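Local coordinates for protein DNA polymerase (Pyrobaculum calidifontis, PDB 5MDN) that probably catalyses template-directed DNA synthesis, adding deoxyribonucleotides to the end of a growing strand with release of diphosphate, as other family B DNA polymerases do, at residues 415-420 / 587-592; 543-548 / 577-582; 552-557 / 564-569; 606-611 / 641-646. All coordinates share one frame; numbering follows the deposited sequence.

Contact 1 of 4, residues 415-420 / 587-592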
loop_
_atom_site.group_PDB
_atom_site.type_symbol
_atom_site.label_atom_id
_atom_site.label_comp_id
_atom_site.label_asym_id
_atom_site.label_seq_id
_atom_site.Cartn_x
_atom_site.Cartn_y
_atom_site.Cartn_z
ATOM N N ASP A 415 -22.070 -3.284 -21.914
ATOM C CA ASP A 415 -21.246 -4.433 -22.284
ATOM C C ASP A 415 -19.850 -4.005 -22.722
ATOM O O ASP A 415 -19.577 -3.893 -23.920
ATOM C CB ASP A 415 -21.920 -5.247 -23.393
ATOM C CG ASP A 415 -23.198 -5.921 -22.931
ATOM O OD1 ASP A 415 -23.265 -6.324 -21.750
ATOM O OD2 ASP A 415 -24.131 -6.052 -23.750
ATOM N N VAL A 416 -18.953 -3.785 -21.764
ATOM C CA VAL A 416 -17.622 -3.255 -22.035
ATOM C C VAL A 416 -16.588 -4.178 -21.411
ATOM O O VAL A 416 -16.720 -4.567 -20.245
ATOM C CB VAL A 416 -17.461 -1.820 -21.493
ATOM C CG1 VAL A 416 -16.036 -1.327 -21.688
ATOM C CG2 VAL A 416 -18.455 -0.883 -22.164
ATOM N N LEU A 417 -15.563 -4.529 -22.185
ATOM C CA LEU A 417 -14.420 -5.289 -21.700
ATOM C C LEU A 417 -13.213 -4.370 -21.565
ATOM O O LEU A 417 -12.934 -3.559 -22.455
ATOM C CB LEU A 417 -14.083 -6.451 -22.641
ATOM C CG LEU A 417 -15.151 -7.521 -22.869
ATOM C CD1 LEU A 417 -14.593 -8.647 -23.728
ATOM C CD2 LEU A 417 -15.654 -8.058 -21.542
ATOM N N VAL A 418 -12.500 -4.503 -20.450
ATOM C CA VAL A 418 -11.258 -3.778 -20.213
ATOM C C VAL A 418 -10.097 -4.740 -20.428
ATOM O O VAL A 418 -9.990 -5.762 -19.740
ATOM C CB VAL A 418 -11.222 -3.170 -18.803
ATOM C CG1 VAL A 418 -9.897 -2.458 -18.569
ATOM C CG2 VAL A 418 -12.388 -2.214 -18.613
ATOM N N LEU A 419 -9.225 -4.414 -21.377
ATOM C CA LEU A 419 -8.088 -5.257 -21.717
ATOM C C LEU A 419 -6.837 -4.720 -21.035
ATOM O O LEU A 419 -6.526 -3.530 -21.142
ATOM C CB LEU A 419 -7.889 -5.320 -23.232
ATOM C CG LEU A 419 -9.049 -5.933 -24.023
ATOM C CD1 LEU A 419 -8.884 -5.704 -25.518
ATOM C CD2 LEU A 419 -9.180 -7.415 -23.716
ATOM N N ASP A 420 -6.123 -5.602 -20.341
ATOM C CA ASP A 420 -4.939 -5.227 -19.579
ATOM C C ASP A 420 -3.717 -5.232 -20.492
ATOM O O ASP A 420 -3.408 -6.253 -21.116
ATOM C CB ASP A 420 -4.735 -6.181 -18.402
ATOM C CG ASP A 420 -3.746 -5.648 -17.383
ATOM O OD1 ASP A 420 -3.205 -4.543 -17.594
ATOM O OD2 ASP A 420 -3.503 -6.343 -16.373
ATOM N N ILE A 587 -2.197 -10.433 -23.467
ATOM C CA ILE A 587 -3.290 -9.554 -23.072
ATOM C C ILE A 587 -4.373 -10.390 -22.403
ATOM O O ILE A 587 -4.664 -11.510 -22.840
ATOM C CB ILE A 587 -3.851 -8.782 -24.284
ATOM C CG1 ILE A 587 -2.763 -7.912 -24.918
ATOM C CG2 ILE A 587 -5.045 -7.927 -23.883
ATOM C CD1 ILE A 587 -2.126 -6.922 -23.967
ATOM N N LYS A 588 -4.969 -9.843 -21.345
ATOM C CA LYS A 588 -6.018 -10.527 -20.602
ATOM C C LYS A 588 -7.131 -9.546 -20.273
ATOM O O LYS A 588 -6.885 -8.365 -20.016
ATOM C CB LYS A 588 -5.490 -11.164 -19.306
ATOM C CG LYS A 588 -6.496 -12.088 -18.615
ATOM C CD LYS A 588 -5.873 -12.906 -17.488
ATOM C CE LYS A 588 -4.809 -13.854 -18.011
ATOM N NZ LYS A 588 -5.401 -14.827 -18.973
ATOM N N VAL A 589 -8.361 -10.055 -20.279
ATOM C CA VAL A 589 -9.523 -9.251 -19.921
ATOM C C VAL A 589 -9.465 -8.946 -18.431
ATOM O O VAL A 589 -9.555 -9.850 -17.593
ATOM C CB VAL A 589 -10.820 -9.972 -20.300
ATOM C CG1 VAL A 589 -12.014 -9.206 -19.763
ATOM C CG2 VAL A 589 -10.903 -10.131 -21.812
ATOM N N ASP A 590 -9.313 -7.664 -18.095
ATOM C CA ASP A 590 -9.223 -7.270 -16.696
ATOM C C ASP A 590 -10.602 -7.185 -16.053
ATOM O O ASP A 590 -10.819 -7.725 -14.963
ATOM C CB ASP A 590 -8.491 -5.931 -16.570
ATOM C CG ASP A 590 -8.002 -5.666 -15.164
ATOM O OD1 ASP A 590 -7.453 -6.599 -14.541
ATOM O OD2 ASP A 590 -8.171 -4.527 -14.681
ATOM N N LYS A 591 -11.548 -6.519 -16.713
ATOM C CA LYS A 591 -12.888 -6.344 -16.173
ATOM C C LYS A 591 -13.921 -6.582 -17.264
ATOM O O LYS A 591 -13.716 -6.198 -18.419
ATOM C CB LYS A 591 -13.075 -4.940 -15.579
ATOM C CG LYS A 591 -12.206 -4.651 -14.369
ATOM C CD LYS A 591 -12.616 -5.492 -13.172
ATOM C CE LYS A 591 -11.644 -5.313 -12.017
ATOM N NZ LYS A 591 -11.857 -4.018 -11.315
ATOM N N ASP A 592 -15.030 -7.216 -16.889
ATOM C CA ASP A 592 -16.184 -7.401 -17.767
ATOM C C ASP A 592 -17.337 -6.611 -17.156
ATOM O O ASP A 592 -18.002 -7.086 -16.229
ATOM C CB ASP A 592 -16.533 -8.881 -17.924
ATOM C CG ASP A 592 -17.720 -9.110 -18.846
ATOM O OD1 ASP A 592 -18.149 -8.153 -19.527
ATOM O OD2 ASP A 592 -18.224 -10.253 -18.895
#
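A classic beta bulge marks this antiparallel edge of the palm sheet, where the strand leading into motif A of family B polymerases (416-420) meets strand 588-592. Asp-590 and Lys-591 both face Val-418. The Val-418 carbonyl oxygen takes the Asp-590 N at 2.6 Å and, weakly, the Lys-591 N, while Val-418 N returns a nearly straight bond (171°) to Lys-591 O at 2.9 Å. Leu-417 and Ile-587 pack on helix 572-583, a place that suits bulky apolar residues. Leu-419 CG stands beside its backbone N (chi1 -62°), which brings CD2 to 3.7 Å from Val-589 CG2. Ile-587 crosses Leu-419 at about a right angle, and its CG2 lies 3.9 Å from Leu-419 CB. With an alanine in place of Ile-587, CG1, CG2 and CD1 go, which would probably open a gap between Leu-419 and Val-579 of helix 572-583. Asp-420 OD1 bonds to Ser-422 OG; its OD2 lies 4.4 Å from Asp-590 OD1, a pair of like charges.

Contact 2 of 4, residues 543-548 / 577-582; sequences LDVVEY and KYVEER
Segments 543-548 and 577-582 of two helices over the palm sheet, their local axes 11.2 Å apart and at 134°, meet through a stacked pair of tyrosines. The main bump is the Tyr-578 ring, which CG, anti to the backbone N (chi1 166°), carries out toward helix 528-551. It fits a slot between Tyr-548, whose ring covers one face in a face-to-face stack (centroids 3.5 Å apart, planes at 5°), and Arg-582 CB of its own helix, which sits over the rim of the other face. Broad flat rings suit the outer part of this gap, lying face against face. Deeper in, Val-545 and Val-579 cross at about a right angle, CG1 of Val-545 lying 3.9 Å from CG2 of Val-579. Asp-544 meets the far edge of the ring, its carboxylate nearly coplanar with it. A leucine in place of Tyr-578 would remove the ring and hydroxyl, and would probably leave Tyr-548 without its stacking partner and Asp-544 OD1 without its hydroxyl donor. Asp-544 OD2 forms a salt bridge with Arg-582 NH1 at 3.3 Å, its hydrogen bond weak. Tyr-578 OH donates a hydrogen bond to the syn lone pair of Asp-544 OD1, 2.6 Å away.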
loop_
_atom_site.group_PDB
_atom_site.type_symbol
_atom_site.label_atom_id
_atom_site.label_comp_id
_atom_site.label_asym_id
_atom_site.label_seq_id
_atom_site.Cartn_x
_atom_site.Cartn_y
_atom_site.Cartn_z
ATOM N N LEU A 543 -1.512 2.522 -31.005
ATOM C CA LEU A 543 -2.175 3.010 -32.212
ATOM C C LEU A 543 -2.297 1.918 -33.265
ATOM O O LEU A 543 -3.245 1.922 -34.059
ATOM C CB LEU A 543 -1.424 4.217 -32.774
ATOM C CG LEU A 543 -1.829 5.602 -32.260
ATOM C CD1 LEU A 543 -1.378 5.829 -30.828
ATOM C CD2 LEU A 543 -1.270 6.687 -33.172
ATOM N N ASP A 544 -1.342 0.986 -33.302
ATOM C CA ASP A 544 -1.457 -0.151 -34.208
ATOM C C ASP A 544 -2.612 -1.059 -33.803
ATOM O O ASP A 544 -3.366 -1.534 -34.660
ATOM C CB ASP A 544 -0.139 -0.927 -34.242
ATOM C CG ASP A 544 -0.213 -2.175 -35.108
ATOM O OD1 ASP A 544 -0.782 -3.189 -34.651
ATOM O OD2 ASP A 544 0.294 -2.139 -36.249
ATOM N N VAL A 545 -2.763 -1.317 -32.500
ATOM C CA VAL A 545 -3.794 -2.244 -32.044
ATOM C C VAL A 545 -5.182 -1.615 -32.131
ATOM O O VAL A 545 -6.177 -2.324 -32.328
ATOM C CB VAL A 545 -3.463 -2.723 -30.617
ATOM C CG1 VAL A 545 -4.569 -3.607 -30.061
ATOM C CG2 VAL A 545 -2.142 -3.474 -30.607
ATOM N N VAL A 546 -5.283 -0.287 -32.024
ATOM C CA VAL A 546 -6.583 0.353 -32.215
ATOM C C VAL A 546 -6.960 0.359 -33.693
ATOM O O VAL A 546 -8.134 0.192 -34.048
ATOM C CB VAL A 546 -6.607 1.769 -31.601
ATOM C CG1 VAL A 546 -6.104 1.738 -30.163
ATOM C CG2 VAL A 546 -5.819 2.770 -32.434
ATOM N N GLU A 547 -5.979 0.552 -34.580
ATOM C CA GLU A 547 -6.261 0.518 -36.011
ATOM C C GLU A 547 -6.621 -0.891 -36.467
ATOM O O GLU A 547 -7.518 -1.070 -37.298
ATOM C CB GLU A 547 -5.065 1.054 -36.798
ATOM C CG GLU A 547 -5.186 0.890 -38.306
ATOM C CD GLU A 547 -6.419 1.568 -38.876
ATOM O OE1 GLU A 547 -6.815 2.632 -38.354
ATOM O OE2 GLU A 547 -6.997 1.032 -39.845
ATOM N N TYR A 548 -5.934 -1.905 -35.932
ATOM C CA TYR A 548 -6.289 -3.280 -36.264
ATOM C C TYR A 548 -7.633 -3.669 -35.662
ATOM O O TYR A 548 -8.370 -4.460 -36.261
ATOM C CB TYR A 548 -5.195 -4.239 -35.792
ATOM C CG TYR A 548 -5.418 -5.672 -36.225
ATOM C CD1 TYR A 548 -4.957 -6.126 -37.454
ATOM C CD2 TYR A 548 -6.086 -6.572 -35.403
ATOM C CE1 TYR A 548 -5.158 -7.433 -37.855
ATOM C CE2 TYR A 548 -6.292 -7.881 -35.795
ATOM C CZ TYR A 548 -5.826 -8.306 -37.022
ATOM O OH TYR A 548 -6.029 -9.609 -37.416
ATOM N N LYS A 577 -5.516 -12.479 -29.670
ATOM C CA LYS A 577 -4.592 -13.386 -30.341
ATOM C C LYS A 577 -3.704 -12.644 -31.332
ATOM O O LYS A 577 -2.580 -13.082 -31.605
ATOM C CB LYS A 577 -5.377 -14.508 -31.020
ATOM C CG LYS A 577 -4.568 -15.766 -31.289
ATOM C CD LYS A 577 -5.476 -16.915 -31.705
ATOM C CE LYS A 577 -4.708 -18.222 -31.800
ATOM N NZ LYS A 577 -5.619 -19.397 -31.714
ATOM N N TYR A 578 -4.191 -11.529 -31.885
ATOM C CA TYR A 578 -3.368 -10.700 -32.761
ATOM C C TYR A 578 -2.184 -10.108 -32.004
ATOM O O TYR A 578 -1.039 -10.188 -32.461
ATOM C CB TYR A 578 -4.221 -9.595 -33.387
ATOM C CG TYR A 578 -3.436 -8.483 -34.050
ATOM C CD1 TYR A 578 -2.903 -8.640 -35.323
ATOM C CD2 TYR A 578 -3.251 -7.264 -33.410
ATOM C CE1 TYR A 578 -2.191 -7.620 -35.932
ATOM C CE2 TYR A 578 -2.545 -6.240 -34.010
ATOM C CZ TYR A 578 -2.017 -6.422 -35.272
ATOM O OH TYR A 578 -1.312 -5.403 -35.872
ATOM N N VAL A 579 -2.445 -9.512 -30.836
ATOM C CA VAL A 579 -1.383 -8.844 -30.085
ATOM C C VAL A 579 -0.323 -9.840 -29.633
ATOM O O VAL A 579 0.865 -9.502 -29.554
ATOM C CB VAL A 579 -1.983 -8.073 -28.891
ATOM C CG1 VAL A 579 -0.901 -7.309 -28.144
ATOM C CG2 VAL A 579 -3.068 -7.120 -29.366
ATOM N N GLU A 580 -0.721 -11.080 -29.338
ATOM C CA GLU A 580 0.259 -12.105 -28.997
ATOM C C GLU A 580 1.126 -12.454 -30.203
ATOM O O GLU A 580 2.359 -12.460 -30.113
ATOM C CB GLU A 580 -0.448 -13.348 -28.458
ATOM C CG GLU A 580 0.361 -14.148 -27.437
ATOM C CD GLU A 580 1.688 -14.644 -27.983
ATOM O OE1 GLU A 580 1.672 -15.517 -28.875
ATOM O OE2 GLU A 580 2.745 -14.156 -27.520
ATOM N N GLU A 581 0.499 -12.766 -31.337
ATOM C CA GLU A 581 1.258 -13.172 -32.517
ATOM C C GLU A 581 2.052 -12.004 -33.097
ATOM O O GLU A 581 3.212 -12.170 -33.492
ATOM C CB GLU A 581 0.316 -13.773 -33.559
ATOM C CG GLU A 581 -0.277 -15.109 -33.133
ATOM C CD GLU A 581 -1.178 -15.722 -34.186
ATOM O OE1 GLU A 581 -1.327 -15.117 -35.268
ATOM O OE2 GLU A 581 -1.738 -16.810 -33.932
ATOM N N ARG A 582 1.448 -10.817 -33.151
ATOM C CA ARG A 582 2.099 -9.661 -33.764
ATOM C C ARG A 582 3.139 -9.031 -32.846
ATOM O O ARG A 582 4.259 -8.737 -33.278
ATOM C CB ARG A 582 1.043 -8.621 -34.150
ATOM C CG ARG A 582 1.582 -7.302 -34.696
ATOM C CD ARG A 582 2.573 -7.446 -35.831
ATOM N NE ARG A 582 3.430 -6.265 -35.923
ATOM C CZ ARG A 582 3.054 -5.097 -36.438
ATOM N NH1 ARG A 582 1.826 -4.941 -36.915
ATOM N NH2 ARG A 582 3.907 -4.081 -36.473
#

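Contact 3 of 4, residues 552-557 / 564-569; sequences LGIEVI and LFVKKS
Flat peptide groups join Glu-555 to Lys-567 in the beta hairpin that carries motif C (YGDTDS) of the polymerase palm. The Lys-567 N-H comes to Glu-555 O in the carbonyl plane, at 3.0 Å. Ile-557 N reaches Phe-565 O over the same length, but tilted 31° from that carbonyl's plane. The Glu-555 carboxylate lies against Lys-567 CE, 3.4 Å from OE1; the ammonium group lies farther off, beyond salt-bridge range, as suits two long charged chains at an exposed margin. The Phe-565 ring leads away from residues 552-557 and forms edge-to-face pairs with Tyr-558 and Tyr-605.

Between the two backbone bonds, Val-556 and Val-566 form an antiparallel non-hydrogen-bonded pair, with Val-556 CG2 and Val-566 CG1 3.8 Å apart. Val-566 keeps CG1 beside its backbone N (chi1 -61°), where this methyl also comes near Ile-554. Beta-branched residues suit these extended backbones, and their methyls face the helices: Val-556 touches Ala-549, and Ile-554 touches Leu-575. Before the strand begins, Gly-553 centres an inverse gamma turn. Next to it, Ile-554 CG2 packs on Val-566 CB at 3.8 Å, and Ile-554 CG1 lies 4.0 Å from Ser-569 OG, which makes a weak hydrogen bond to Ala-571 N.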
loop_
_atom_site.group_PDB
_atom_site.type_symbol
_atom_site.label_atom_id
_atom_site.label_comp_id
_atom_site.label_asym_id
_atom_site.label_seq_id
_atom_site.Cartn_x
_atom_site.Cartn_y
_atom_site.Cartn_z
ATOM N N LEU A 552 -11.607 -5.257 -37.363
ATOM C CA LEU A 552 -12.650 -6.115 -36.836
ATOM C C LEU A 552 -13.830 -5.246 -36.403
ATOM O O LEU A 552 -13.762 -4.015 -36.414
ATOM C CB LEU A 552 -12.127 -6.948 -35.666
ATOM C CG LEU A 552 -10.806 -7.698 -35.861
ATOM C CD1 LEU A 552 -9.710 -7.069 -35.016
ATOM C CD2 LEU A 552 -10.965 -9.168 -35.520
ATOM N N GLY A 553 -14.921 -5.894 -36.016
ATOM C CA GLY A 553 -16.096 -5.158 -35.595
ATOM C C GLY A 553 -16.026 -4.762 -34.133
ATOM O O GLY A 553 -16.953 -5.049 -33.367
ATOM N N ILE A 554 -14.946 -4.096 -33.732
ATOM C CA ILE A 554 -14.673 -3.805 -32.327
ATOM C C ILE A 554 -14.623 -2.296 -32.120
ATOM O O ILE A 554 -13.719 -1.619 -32.627
ATOM C CB ILE A 554 -13.368 -4.460 -31.857
ATOM C CG1 ILE A 554 -13.472 -5.983 -31.959
ATOM C CG2 ILE A 554 -13.040 -4.036 -30.432
ATOM C CD1 ILE A 554 -12.210 -6.709 -31.553
ATOM N N GLU A 555 -15.596 -1.773 -31.373
ATOM C CA GLU A 555 -15.607 -0.371 -30.974
ATOM C C GLU A 555 -14.653 -0.155 -29.803
ATOM O O GLU A 555 -14.652 -0.931 -28.842
ATOM C CB GLU A 555 -17.023 0.061 -30.591
ATOM C CG GLU A 555 -17.183 1.557 -30.376
ATOM C CD GLU A 555 -18.431 1.898 -29.583
ATOM O OE1 GLU A 555 -19.115 0.960 -29.118
ATOM O OE2 GLU A 555 -18.730 3.100 -29.424
ATOM N N VAL A 556 -13.840 0.896 -29.882
ATOM C CA VAL A 556 -12.882 1.237 -28.835
ATOM C C VAL A 556 -13.356 2.528 -28.178
ATOM O O VAL A 556 -13.286 3.607 -28.779
ATOM C CB VAL A 556 -11.457 1.381 -29.384
ATOM C CG1 VAL A 556 -10.514 1.848 -28.286
ATOM C CG2 VAL A 556 -10.982 0.060 -29.971
ATOM N N ILE A 557 -13.843 2.416 -26.940
ATOM C CA ILE A 557 -14.395 3.572 -26.241
ATOM C C ILE A 557 -13.298 4.388 -25.569
ATOM O O ILE A 557 -13.360 5.622 -25.537
ATOM C CB ILE A 557 -15.436 3.097 -25.211
ATOM C CG1 ILE A 557 -16.427 2.125 -25.850
ATOM C CG2 ILE A 557 -16.150 4.283 -24.585
ATOM C CD1 ILE A 557 -17.166 1.271 -24.841
ATOM N N LEU A 564 -6.996 -0.438 -22.671
ATOM C CA LEU A 564 -8.022 0.142 -23.527
ATOM C C LEU A 564 -9.345 -0.582 -23.313
ATOM O O LEU A 564 -9.372 -1.795 -23.090
ATOM C CB LEU A 564 -7.616 0.124 -25.017
ATOM C CG LEU A 564 -7.024 -1.079 -25.759
ATOM C CD1 LEU A 564 -7.999 -2.237 -25.897
ATOM C CD2 LEU A 564 -6.542 -0.634 -27.131
ATOM N N PHE A 565 -10.436 0.177 -23.363
ATOM C CA PHE A 565 -11.778 -0.351 -23.159
ATOM C C PHE A 565 -12.411 -0.601 -24.521
ATOM O O PHE A 565 -12.374 0.271 -25.393
ATOM C CB PHE A 565 -12.649 0.616 -22.349
ATOM C CG PHE A 565 -12.196 0.834 -20.917
ATOM C CD1 PHE A 565 -10.864 0.724 -20.546
ATOM C CD2 PHE A 565 -13.124 1.172 -19.945
ATOM C CE1 PHE A 565 -10.468 0.936 -19.238
ATOM C CE2 PHE A 565 -12.734 1.384 -18.635
ATOM C CZ PHE A 565 -11.405 1.265 -18.282
ATOM N N VAL A 566 -12.995 -1.786 -24.702
ATOM C CA VAL A 566 -13.616 -2.159 -25.968
ATOM C C VAL A 566 -14.985 -2.767 -25.700
ATOM O O VAL A 566 -15.278 -3.250 -24.604
ATOM C CB VAL A 566 -12.749 -3.141 -26.790
ATOM C CG1 VAL A 566 -11.411 -2.509 -27.144
ATOM C CG2 VAL A 566 -12.542 -4.441 -26.024
ATOM N N LYS A 567 -15.827 -2.735 -26.730
ATOM C CA LYS A 567 -17.154 -3.326 -26.642
ATOM C C LYS A 567 -17.059 -4.847 -26.711
ATOM O O LYS A 567 -16.273 -5.402 -27.485
ATOM C CB LYS A 567 -18.042 -2.794 -27.767
ATOM C CG LYS A 567 -19.495 -3.230 -27.680
ATOM C CD LYS A 567 -20.239 -2.478 -26.587
ATOM C CE LYS A 567 -20.871 -1.199 -27.108
ATOM N NZ LYS A 567 -22.350 -1.349 -27.248
ATOM N N LYS A 568 -17.867 -5.520 -25.896
ATOM C CA LYS A 568 -17.816 -6.974 -25.802
ATOM C C LYS A 568 -18.369 -7.603 -27.076
ATOM O O LYS A 568 -19.509 -7.334 -27.468
ATOM C CB LYS A 568 -18.606 -7.450 -24.586
ATOM C CG LYS A 568 -18.581 -8.956 -24.363
ATOM C CD LYS A 568 -19.416 -9.339 -23.149
ATOM C CE LYS A 568 -19.424 -10.842 -22.912
ATOM N NZ LYS A 568 -18.140 -11.330 -22.339
ATOM N N SER A 569 -17.560 -8.439 -27.720
ATOM C CA SER A 569 -17.989 -9.175 -28.899
ATOM C C SER A 569 -17.190 -10.466 -28.986
ATOM O O SER A 569 -16.274 -10.709 -28.199
ATOM C CB SER A 569 -17.819 -8.343 -30.176
ATOM O OG SER A 569 -16.450 -8.096 -30.443
#

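Contact 4 of 4, residues 606-611 / 641-646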
loop_
_atom_site.group_PDB
_atom_site.type_symbol
_atom_site.label_atom_id
_atom_site.label_comp_id
_atom_site.label_asym_id
_atom_site.label_seq_id
_atom_site.Cartn_x
_atom_site.Cartn_y
_atom_site.Cartn_z
ATOM N N ALA A 606 -17.467 4.994 -13.561
ATOM C CA ALA A 606 -18.019 3.948 -12.716
ATOM C C ALA A 606 -18.419 2.771 -13.594
ATOM O O ALA A 606 -18.791 2.948 -14.759
ATOM C CB ALA A 606 -19.224 4.450 -11.921
ATOM N N GLY A 607 -18.344 1.570 -13.033
ATOM C CA GLY A 607 -18.626 0.378 -13.807
ATOM C C GLY A 607 -19.372 -0.684 -13.031
ATOM O O GLY A 607 -19.113 -0.896 -11.843
ATOM N N LEU A 608 -20.306 -1.360 -13.698
ATOM C CA LEU A 608 -21.159 -2.368 -13.078
ATOM C C LEU A 608 -20.683 -3.742 -13.531
ATOM O O LEU A 608 -20.783 -4.080 -14.714
ATOM C CB LEU A 608 -22.624 -2.138 -13.447
ATOM C CG LEU A 608 -23.643 -3.184 -12.992
ATOM C CD1 LEU A 608 -23.661 -3.305 -11.478
ATOM C CD2 LEU A 608 -25.027 -2.839 -13.521
ATOM N N LEU A 609 -20.167 -4.527 -12.590
ATOM C CA LEU A 609 -19.688 -5.865 -12.894
ATOM C C LEU A 609 -20.857 -6.843 -13.004
ATOM O O LEU A 609 -21.973 -6.575 -12.550
ATOM C CB LEU A 609 -18.702 -6.342 -11.827
ATOM C CG LEU A 609 -17.406 -5.540 -11.683
ATOM C CD1 LEU A 609 -16.689 -5.910 -10.395
ATOM C CD2 LEU A 609 -16.505 -5.771 -12.885
ATOM N N ARG A 610 -20.582 -7.990 -13.630
ATOM C CA ARG A 610 -21.625 -8.986 -13.853
ATOM C C ARG A 610 -22.211 -9.503 -12.543
ATOM O O ARG A 610 -23.399 -9.841 -12.489
ATOM C CB ARG A 610 -21.072 -10.149 -14.678
ATOM C CG ARG A 610 -20.583 -9.758 -16.063
ATOM C CD ARG A 610 -21.740 -9.444 -16.997
ATOM N NE ARG A 610 -21.281 -9.029 -18.320
ATOM C CZ ARG A 610 -22.073 -8.542 -19.270
ATOM N NH1 ARG A 610 -23.375 -8.407 -19.048
ATOM N NH2 ARG A 610 -21.567 -8.193 -20.445
ATOM N N ASP A 611 -21.405 -9.573 -11.484
ATOM C CA ASP A 611 -21.893 -10.026 -10.188
ATOM C C ASP A 611 -22.658 -8.951 -9.425
ATOM O O ASP A 611 -23.150 -9.228 -8.325
ATOM C CB ASP A 611 -20.728 -10.544 -9.335
ATOM C CG ASP A 611 -19.708 -9.467 -9.013
ATOM O OD1 ASP A 611 -19.784 -8.366 -9.599
ATOM O OD2 ASP A 611 -18.825 -9.724 -8.167
ATOM N N ILE A 641 -28.050 5.016 -12.497
ATOM C CA ILE A 641 -27.655 5.228 -13.888
ATOM C C ILE A 641 -27.065 3.953 -14.479
ATOM O O ILE A 641 -27.352 3.595 -15.627
ATOM C CB ILE A 641 -26.676 6.412 -13.986
ATOM C CG1 ILE A 641 -27.384 7.714 -13.607
ATOM C CG2 ILE A 641 -26.091 6.516 -15.384
ATOM C CD1 ILE A 641 -26.452 8.836 -13.234
ATOM N N LEU A 642 -26.244 3.240 -13.703
ATOM C CA LEU A 642 -25.587 2.043 -14.216
ATOM C C LEU A 642 -26.559 0.890 -14.422
ATOM O O LEU A 642 -26.288 0.008 -15.244
ATOM C CB LEU A 642 -24.463 1.607 -13.272
ATOM C CG LEU A 642 -23.202 2.469 -13.258
ATOM C CD1 LEU A 642 -22.266 2.024 -12.146
ATOM C CD2 LEU A 642 -22.509 2.417 -14.608
ATOM N N LYS A 643 -27.678 0.871 -13.702
ATOM C CA LYS A 643 -28.662 -0.194 -13.833
ATOM C C LYS A 643 -29.798 0.158 -14.782
ATOM O O LYS A 643 -30.658 -0.691 -15.036
ATOM C CB LYS A 643 -29.229 -0.563 -12.458
ATOM C CG LYS A 643 -28.220 -1.219 -11.533
ATOM C CD LYS A 643 -28.861 -1.706 -10.244
ATOM C CE LYS A 643 -27.813 -2.299 -9.316
ATOM N NZ LYS A 643 -28.345 -2.543 -7.949
ATOM N N SER A 644 -29.822 1.378 -15.315
ATOM C CA SER A 644 -30.827 1.778 -16.288
ATOM C C SER A 644 -30.340 1.482 -17.701
ATOM O O SER A 644 -29.201 1.803 -18.054
ATOM C CB SER A 644 -31.152 3.266 -16.147
ATOM O OG SER A 644 -30.053 4.071 -16.542
ATOM N N LYS A 645 -31.208 0.877 -18.507
ATOM C CA LYS A 645 -30.987 0.795 -19.944
ATOM C C LYS A 645 -31.418 2.107 -20.593
ATOM O O LYS A 645 -32.489 2.636 -20.274
ATOM C CB LYS A 645 -31.768 -0.378 -20.536
ATOM C CG LYS A 645 -31.449 -1.724 -19.905
ATOM C CD LYS A 645 -32.469 -2.767 -20.331
ATOM C CE LYS A 645 -32.450 -3.983 -19.417
ATOM N NZ LYS A 645 -31.219 -4.806 -19.576
ATOM N N SER A 646 -30.558 2.651 -21.462
ATOM C CA SER A 646 -30.802 3.886 -22.208
ATOM C C SER A 646 -30.657 5.120 -21.319
ATOM O O SER A 646 -30.839 5.047 -20.098
ATOM C CB SER A 646 -32.181 3.863 -22.880
ATOM O OG SER A 646 -33.147 4.494 -22.060
#
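Leu-642, on helix 628-643, plugs against strand 606-609 of the four-stranded antiparallel sheet beside the palm sheet of strands 416-420 and 588-593. The helix probably belongs to the thumb, as the order of domains in family B polymerases suggests, so the contact would join palm to thumb. Followed outward, the side chain begins with CB, which lies 4.2 Å from Leu-608 CB. CG stands beside the backbone N (chi1 -73°), and from there the branches spread over the strand. CD1 goes to Ala-606, 3.9 Å from its CB, and also passes 4.0 Å from Gly-607 N. CD2 takes the other side of the fork and meets the Ala-606 carbonyl oxygen at 3.8 Å. Ile-614, on the neighbouring strand 614-617, gives the leucine a further apolar neighbour. A forked, apolar side chain suits this buried place, and the small Ala-606 lets it come close to the strand.

Leu-608 answers from the strand. With its CG anti to the backbone N (chi1 174°), Leu-608 CD2 lies 4.1 Å from Lys-643 CG, the two side chains crossing at about a right angle. Beyond that point the lysine runs extended and its NZ pairs with Glu-639. The Leu-642 carbonyl is bonded by Arg-595 NH1, and its oxygen also lies 3.6 Å from Leu-608 CD2.

In the fold
Contacts 1 and 3 share one palm sheet, their centres 10 Å apart: strands 416-420 and 563-567 are neighbours in it, joined by Leu-417 N to Val-566 O at 2.8 Å. Contact 2 lies over this sheet. Val-546 CG1 touches Leu-564 CD2 of contact 3 at 3.9 Å, and Val-579 CG1 touches Ile-587 CG1 of contact 1 at 3.8 Å. Contact 4 joins a second, four-stranded sheet to a helix and reaches contact 1 through a salt bridge, Arg-610 NH2 to Asp-415 OD1, at 2.8 Å; its nearest atoms stay about 19 Å from contact 2. All four lie away from the magnesium bound at Asp-7 and Asp-363 and the second magnesium-binding site at Asp-169 and Asp-236.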